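Local atomic coordinates of Rbsd/fucu transport protein family protein (PDB entry 4A34), a protein that probably interconverts the alpha and beta anomers of L-fucose, acting as a fucose mutarotase of the RbsD/FucU family, and binds beta-L-fucopyranose. Residues Ser69-Met74 with Leu100-Tyr105. Sequence-based numbering, arbitrary orientation.
Sequences SSIQFM and LKTITY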
loop_
_atom_site.group_PDB
_atom_site.type_symbol
_atom_site.label_atom_id
_atom_site.label_comp_id
_atom_site.label_asym_id
_atom_site.label_seq_id
_atom_site.Cartn_x
_atom_site.Cartn_y
_atom_site.Cartn_z
ATOM N N SER I 69 6.702 -18.939 -33.960
ATOM C CA SER I 69 5.592 -17.997 -33.926
ATOM C C SER I 69 5.835 -16.842 -32.954
ATOM O O SER I 69 5.883 -17.037 -31.733
ATOM C CB SER I 69 4.286 -18.714 -33.587
ATOM O OG SER I 69 3.185 -17.835 -33.751
ATOM N N SER I 70 5.983 -15.641 -33.509
ATOM C CA SER I 70 6.122 -14.441 -32.700
ATOM C C SER I 70 4.797 -13.682 -32.625
ATOM O O SER I 70 4.660 -12.742 -31.840
ATOM C CB SER I 70 7.230 -13.545 -33.255
ATOM O OG SER I 70 6.770 -12.816 -34.377
ATOM N N ILE I 71 3.832 -14.097 -33.447
ATOM C CA ILE I 71 2.505 -13.462 -33.515
ATOM C C ILE I 71 1.394 -14.520 -33.474
ATOM O O ILE I 71 1.481 -15.549 -34.146
ATOM C CB ILE I 71 2.375 -12.575 -34.786
ATOM C CG1 ILE I 71 3.355 -11.399 -34.731
ATOM C CG2 ILE I 71 0.961 -12.054 -34.967
ATOM C CD1 ILE I 71 3.764 -10.887 -36.080
ATOM N N GLN I 72 0.365 -14.274 -32.667
ATOM C CA GLN I 72 -0.773 -15.186 -32.584
ATOM C C GLN I 72 -2.085 -14.441 -32.723
ATOM O O GLN I 72 -2.264 -13.372 -32.140
ATOM C CB GLN I 72 -0.788 -15.962 -31.263
ATOM C CG GLN I 72 0.303 -16.999 -31.096
ATOM C CD GLN I 72 1.577 -16.398 -30.559
ATOM O OE1 GLN I 72 1.603 -15.826 -29.461
ATOM N NE2 GLN I 72 2.648 -16.508 -31.335
ATOM N N PHE I 73 -3.006 -15.003 -33.496
ATOM C CA PHE I 73 -4.364 -14.486 -33.534
ATOM C C PHE I 73 -5.271 -15.467 -32.805
ATOM O O PHE I 73 -4.829 -16.546 -32.420
ATOM C CB PHE I 73 -4.849 -14.237 -34.967
ATOM C CG PHE I 73 -4.020 -13.246 -35.747
ATOM C CD1 PHE I 73 -3.224 -12.301 -35.108
ATOM C CD2 PHE I 73 -4.068 -13.239 -37.135
ATOM C CE1 PHE I 73 -2.467 -11.384 -35.844
ATOM C CE2 PHE I 73 -3.316 -12.326 -37.875
ATOM C CZ PHE I 73 -2.511 -11.402 -37.228
ATOM N N MET I 74 -6.520 -15.077 -32.582
ATOM C CA MET I 74 -7.486 -15.958 -31.946
ATOM C C MET I 74 -8.399 -16.522 -33.016
ATOM O O MET I 74 -9.140 -15.773 -33.654
ATOM C CB MET I 74 -8.305 -15.206 -30.894
ATOM C CG MET I 74 -9.447 -16.026 -30.285
ATOM S SD MET I 74 -10.518 -15.089 -29.175
ATOM C CE MET I 74 -9.479 -14.971 -27.717
ATOM N N LEU I 100 5.079 -13.485 -42.802
ATOM C CA LEU I 100 3.753 -13.879 -42.321
ATOM C C LEU I 100 3.700 -15.324 -41.805
ATOM O O LEU I 100 2.742 -15.720 -41.143
ATOM C CB LEU I 100 2.689 -13.659 -43.397
ATOM C CG LEU I 100 2.306 -12.238 -43.831
ATOM C CD1 LEU I 100 1.157 -12.310 -44.820
ATOM C CD2 LEU I 100 1.930 -11.347 -42.656
ATOM N N LYS I 101 4.743 -16.094 -42.105
ATOM C CA LYS I 101 4.878 -17.474 -41.635
ATOM C C LYS I 101 4.927 -17.580 -40.102
ATOM O O LYS I 101 4.660 -18.651 -39.543
ATOM C CB LYS I 101 6.120 -18.134 -42.256
ATOM N N THR I 102 5.263 -16.476 -39.435
ATOM C CA THR I 102 5.348 -16.448 -37.973
ATOM C C THR I 102 3.981 -16.365 -37.287
ATOM O O THR I 102 3.876 -16.641 -36.090
ATOM C CB THR I 102 6.268 -15.299 -37.464
ATOM O OG1 THR I 102 6.754 -15.614 -36.155
ATOM C CG2 THR I 102 5.525 -13.981 -37.416
ATOM N N ILE I 103 2.945 -15.977 -38.033
ATOM C CA ILE I 103 1.586 -15.915 -37.490
ATOM C C ILE I 103 1.021 -17.318 -37.293
ATOM O O ILE I 103 1.033 -18.130 -38.224
ATOM C CB ILE I 103 0.619 -15.102 -38.388
ATOM C CG1 ILE I 103 1.059 -13.638 -38.471
ATOM C CG2 ILE I 103 -0.829 -15.196 -37.859
ATOM C CD1 ILE I 103 0.300 -12.816 -39.487
ATOM N N THR I 104 0.554 -17.604 -36.079
ATOM C CA THR I 104 -0.187 -18.836 -35.804
ATOM C C THR I 104 -1.516 -18.474 -35.145
ATOM O O THR I 104 -1.774 -17.303 -34.872
ATOM C CB THR I 104 0.621 -19.864 -34.956
ATOM O OG1 THR I 104 0.900 -19.327 -33.661
ATOM C CG2 THR I 104 1.942 -20.248 -35.645
ATOM N N TYR I 105 -2.367 -19.469 -34.920
ATOM C CA TYR I 105 -3.739 -19.219 -34.484
ATOM C C TYR I 105 -4.109 -20.119 -33.314
ATOM O O TYR I 105 -3.855 -21.323 -33.340
ATOM C CB TYR I 105 -4.715 -19.412 -35.655
ATOM C CG TYR I 105 -4.384 -18.555 -36.864
ATOM C CD1 TYR I 105 -3.422 -18.964 -37.791
ATOM C CD2 TYR I 105 -5.019 -17.330 -37.073
ATOM C CE1 TYR I 105 -3.100 -18.178 -38.899
ATOM C CE2 TYR I 105 -4.714 -16.535 -38.185
ATOM C CZ TYR I 105 -3.750 -16.964 -39.095
ATOM O OH TYR I 105 -3.428 -16.182 -40.195
#
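Ser-69 OG donates to Thr-102 O at 2.7 Å, with the C=O...donor angle of 163° placing the hydroxyl almost on the carbonyl axis. Its OG lies anti to the backbone N, which carries it across to segment 100-105. Ser-69 OG in turn accepts Gln-72 NE2 at 2.8 Å, nearly in the amide plane; the bend at chi2 (85°) folds the Gln-72 side chain back along its own segment and brings NE2 to Ser-69 OG. One residue on, Ser-70 N donates to Thr-102 OG1 at 2.8 Å, and that hydroxyl also bonds the carbonyl of Asp-68. Parallel pairing follows: Thr-104 N to Ile-71 O is 3.0 Å and Phe-73 N to Thr-104 O is 2.9 Å, both nearly straight. On the face bearing Ile-71 and Phe-73, Ile-71 CG2 meets Ile-103 CG1, while Ile-103 CG2 makes a CH-pi contact over the Phe-73 ring, 4.0 Å from its centroid. Tyr-105 lies alongside Phe-73, its CE2 3.5 Å from Phe-73 CD2. These strands are the two ends of a beta-alpha-beta unit whose helix 85-93 covers this apolar face through Trp-86 and Ile-93; strand 133-136 flanks 71-74 on its other edge, and 103-106 closes the sheet within the chain.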